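Local coordinates for protein group 3 allergen SMIPP-S Yv6023A04 (Sarcoptes scabiei type hominis, PDB 3H7O) that belongs to the chymotrypsin-like serine protease family but is an inactivated paralogue, probably without the proteolytic activity of its relatives, at residues Thr6-Thr14 with Gly103-Leu111. The protein carries 3 engineered substitutions. Sequence-based numbering, arbitrary orientation.
Sequences TDIKQVPWT and GLKSKPAKL
Two loops of the trypsin-like double-barrel fold meet here: the link into the first barrel strand, 14-19, turned by a type I beta turn from Val11 to Thr14, and the connection between the barrels that carries Leu104 to Ala109. Pro12 is at the centre. Its carbonyl O accepts the backbone N of Lys107 at 3.1 Å, with the donor well above the carbonyl plane, 66° out of it, and it also takes a CA-H...O contact from Ser106 CA at 3.3 Å. The Pro12 ring lies alongside the Lys107 side chain, CG to Lys107 CB 3.8 Å, while its CB rests 3.4 Å from Leu104 O. Next along, Trp13 CA makes a CA-H...O contact with Lys107 O, and its CB packs 3.8 Å from the methyl CB of Ala109. A chi1 of 44° puts CG of Trp13 between the backbone N and the carbonyl carbon, and the indole folds back over Val11 and Pro12, with Val11 CA and Pro12 CD over one face, near the rim.

At the other end a water joins the two backbones, donating to both Lys9 O and Leu104 O. The Lys9 side chain runs beside Leu104, its CG 3.7 Å from Leu104 O and 4.1 Å from Lys105 CG; the position of its NZ, very close to Leu104 CB, is doubtful. Ile8 CG1, anti to the backbone N (chi1 -171°), reaches Lys105 O. Asp7 OD2 accepts Lys9 N in an Asx turn that includes Ile8.

Asp102 OD1 accepts the backbone N of Leu104 and Ser106, and Ser106 OG bonds to Glu58. Ile32 of strand 26-32 has backbone bonds to Trp13 and Ala109, tying both loops to the first barrel, while Trp13 also touches strand 186-189 of the second sheet.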
loop_
_atom_site.group_PDB
_atom_site.type_symbol
_atom_site.label_atom_id
_atom_site.label_comp_id
_atom_site.label_asym_id
_atom_site.label_seq_id
_atom_site.Cartn_x
_atom_site.Cartn_y
_atom_site.Cartn_z
ATOM N N THR A 6 -10.688 6.320 -10.470
ATOM C CA THR A 6 -10.318 7.505 -9.710
ATOM C C THR A 6 -9.119 8.177 -10.375
ATOM O O THR A 6 -8.182 7.499 -10.800
ATOM C CB THR A 6 -9.973 7.116 -8.247
ATOM O OG1 THR A 6 -11.095 6.446 -7.655
ATOM C CG2 THR A 6 -9.612 8.334 -7.406
ATOM N N ASP A 7 -9.158 9.503 -10.474
ATOM C CA ASP A 7 -8.024 10.255 -11.001
ATOM C C ASP A 7 -6.907 10.346 -9.962
ATOM O O ASP A 7 -7.174 10.477 -8.762
ATOM C CB ASP A 7 -8.448 11.650 -11.457
ATOM C CG ASP A 7 -7.411 12.307 -12.349
ATOM O OD1 ASP A 7 -7.535 12.193 -13.589
ATOM O OD2 ASP A 7 -6.463 12.922 -11.818
ATOM N N ILE A 8 -5.663 10.282 -10.429
ATOM C CA ILE A 8 -4.501 10.344 -9.538
ATOM C C ILE A 8 -4.474 11.606 -8.669
ATOM O O ILE A 8 -3.996 11.577 -7.535
ATOM C CB ILE A 8 -3.148 10.117 -10.303
ATOM C CG1 ILE A 8 -1.974 9.969 -9.323
ATOM C CG2 ILE A 8 -2.882 11.228 -11.322
ATOM C CD1 ILE A 8 -2.074 8.752 -8.398
ATOM N N LYS A 9 -5.033 12.697 -9.187
ATOM C CA LYS A 9 -5.070 13.964 -8.457
ATOM C C LYS A 9 -5.932 13.926 -7.186
ATOM O O LYS A 9 -5.800 14.795 -6.320
ATOM C CB LYS A 9 -5.484 15.111 -9.386
ATOM C CG LYS A 9 -4.356 15.534 -10.331
ATOM C CD LYS A 9 -4.643 16.833 -11.072
ATOM C CE LYS A 9 -4.703 18.057 -10.142
ATOM N NZ LYS A 9 -3.495 18.264 -9.302
ATOM N N GLN A 10 -6.794 12.913 -7.077
ATOM C CA GLN A 10 -7.590 12.679 -5.866
ATOM C C GLN A 10 -6.772 12.005 -4.770
ATOM O O GLN A 10 -6.987 12.252 -3.581
ATOM C CB GLN A 10 -8.821 11.824 -6.181
ATOM C CG GLN A 10 -9.847 12.498 -7.077
ATOM C CD GLN A 10 -10.504 13.695 -6.419
ATOM O OE1 GLN A 10 -10.271 14.837 -6.816
ATOM N NE2 GLN A 10 -11.324 13.441 -5.403
ATOM N N VAL A 11 -5.844 11.143 -5.181
ATOM C CA VAL A 11 -5.006 10.378 -4.258
ATOM C C VAL A 11 -3.531 10.437 -4.702
ATOM O O VAL A 11 -2.923 9.403 -4.984
ATOM C CB VAL A 11 -5.511 8.905 -4.120
ATOM C CG1 VAL A 11 -6.803 8.859 -3.308
ATOM C CG2 VAL A 11 -5.734 8.262 -5.491
ATOM N N PRO A 12 -2.949 11.657 -4.751
ATOM C CA PRO A 12 -1.649 11.893 -5.397
ATOM C C PRO A 12 -0.435 11.253 -4.716
ATOM O O PRO A 12 0.668 11.292 -5.268
ATOM C CB PRO A 12 -1.529 13.422 -5.382
ATOM C CG PRO A 12 -2.345 13.850 -4.228
ATOM C CD PRO A 12 -3.501 12.903 -4.179
ATOM N N TRP A 13 -0.646 10.670 -3.539
ATOM C CA TRP A 13 0.381 9.915 -2.824
ATOM C C TRP A 13 0.496 8.475 -3.315
ATOM O O TRP A 13 1.419 7.762 -2.925
ATOM C CB TRP A 13 0.064 9.912 -1.324
ATOM C CG TRP A 13 -1.379 9.647 -1.066
ATOM C CD1 TRP A 13 -2.001 8.433 -1.056
ATOM C CD2 TRP A 13 -2.396 10.625 -0.830
ATOM N NE1 TRP A 13 -3.343 8.592 -0.812
ATOM C CE2 TRP A 13 -3.614 9.928 -0.670
ATOM C CE3 TRP A 13 -2.396 12.024 -0.737
ATOM C CZ2 TRP A 13 -4.822 10.581 -0.412
ATOM C CZ3 TRP A 13 -3.601 12.675 -0.481
ATOM C CH2 TRP A 13 -4.796 11.949 -0.322
ATOM N N THR A 14 -0.450 8.046 -4.152
ATOM C CA THR A 14 -0.517 6.657 -4.600
ATOM C C THR A 14 0.540 6.382 -5.664
ATOM O O THR A 14 0.722 7.174 -6.597
ATOM C CB THR A 14 -1.922 6.299 -5.166
ATOM O OG1 THR A 14 -2.938 6.723 -4.246
ATOM C CG2 THR A 14 -2.060 4.794 -5.405
ATOM N N GLY A 103 3.481 18.282 -6.677
ATOM C CA GLY A 103 2.485 18.713 -5.693
ATOM C C GLY A 103 1.049 18.618 -6.177
ATOM O O GLY A 103 0.136 19.132 -5.530
ATOM N N LEU A 104 0.857 17.950 -7.315
ATOM C CA LEU A 104 -0.439 17.870 -7.983
ATOM C C LEU A 104 -0.799 16.414 -8.305
ATOM O O LEU A 104 -1.713 15.841 -7.704
ATOM C CB LEU A 104 -0.426 18.728 -9.259
ATOM C CG LEU A 104 -0.065 20.215 -9.123
ATOM C CD1 LEU A 104 0.333 20.830 -10.469
ATOM C CD2 LEU A 104 -1.193 21.015 -8.473
ATOM N N LYS A 105 -0.078 15.818 -9.249
ATOM C CA LYS A 105 -0.256 14.405 -9.572
ATOM C C LYS A 105 0.545 13.534 -8.614
ATOM O O LYS A 105 0.249 12.349 -8.450
ATOM C CB LYS A 105 0.169 14.118 -11.011
ATOM C CG LYS A 105 -0.725 14.722 -12.082
ATOM C CD LYS A 105 -0.163 14.401 -13.459
ATOM C CE LYS A 105 -1.176 14.644 -14.553
ATOM N NZ LYS A 105 -0.773 13.942 -15.804
ATOM N N SER A 106 1.564 14.127 -7.991
ATOM C CA SER A 106 2.398 13.426 -7.016
ATOM C C SER A 106 2.678 14.309 -5.806
ATOM O O SER A 106 3.239 15.404 -5.926
ATOM C CB SER A 106 3.700 12.930 -7.656
ATOM O OG SER A 106 4.372 13.985 -8.325
ATOM N N LYS A 107 2.269 13.823 -4.641
ATOM C CA LYS A 107 2.297 14.602 -3.410
ATOM C C LYS A 107 2.468 13.623 -2.255
ATOM O O LYS A 107 1.881 12.548 -2.278
ATOM C CB LYS A 107 0.983 15.380 -3.269
ATOM C CG LYS A 107 0.978 16.464 -2.211
ATOM C CD LYS A 107 -0.383 17.138 -2.119
ATOM C CE LYS A 107 -0.475 18.003 -0.875
ATOM N NZ LYS A 107 -1.630 18.936 -0.922
ATOM N N PRO A 108 3.275 13.980 -1.241
ATOM C CA PRO A 108 3.414 13.050 -0.129
ATOM C C PRO A 108 2.153 12.994 0.732
ATOM O O PRO A 108 1.437 13.990 0.854
ATOM C CB PRO A 108 4.581 13.634 0.681
ATOM C CG PRO A 108 5.225 14.647 -0.212
ATOM C CD PRO A 108 4.135 15.163 -1.076
ATOM N N ALA A 109 1.886 11.826 1.308
ATOM C CA ALA A 109 0.819 11.677 2.291
ATOM C C ALA A 109 1.311 12.197 3.641
ATOM O O ALA A 109 2.515 12.198 3.913
ATOM C CB ALA A 109 0.391 10.217 2.403
ATOM N N LYS A 110 0.385 12.645 4.476
ATOM C CA LYS A 110 0.729 13.068 5.829
ATOM C C LYS A 110 0.750 11.857 6.755
ATOM O O LYS A 110 -0.038 10.927 6.594
ATOM C CB LYS A 110 -0.253 14.127 6.338
ATOM C CG LYS A 110 -0.076 15.500 5.697
ATOM N N LEU A 111 1.664 11.868 7.717
ATOM C CA LEU A 111 1.778 10.775 8.679
ATOM C C LEU A 111 0.864 10.979 9.885
ATOM O O LEU A 111 0.662 12.111 10.325
ATOM C CB LEU A 111 3.231 10.600 9.126
ATOM C CG LEU A 111 4.172 9.932 8.118
ATOM C CD1 LEU A 111 5.620 10.070 8.568
ATOM C CD2 LEU A 111 3.806 8.461 7.898
HETATM O O HOH W 1 -3.746 16.620 -6.063
HETATM O O HOH W 2 1.559 9.649 -7.773
#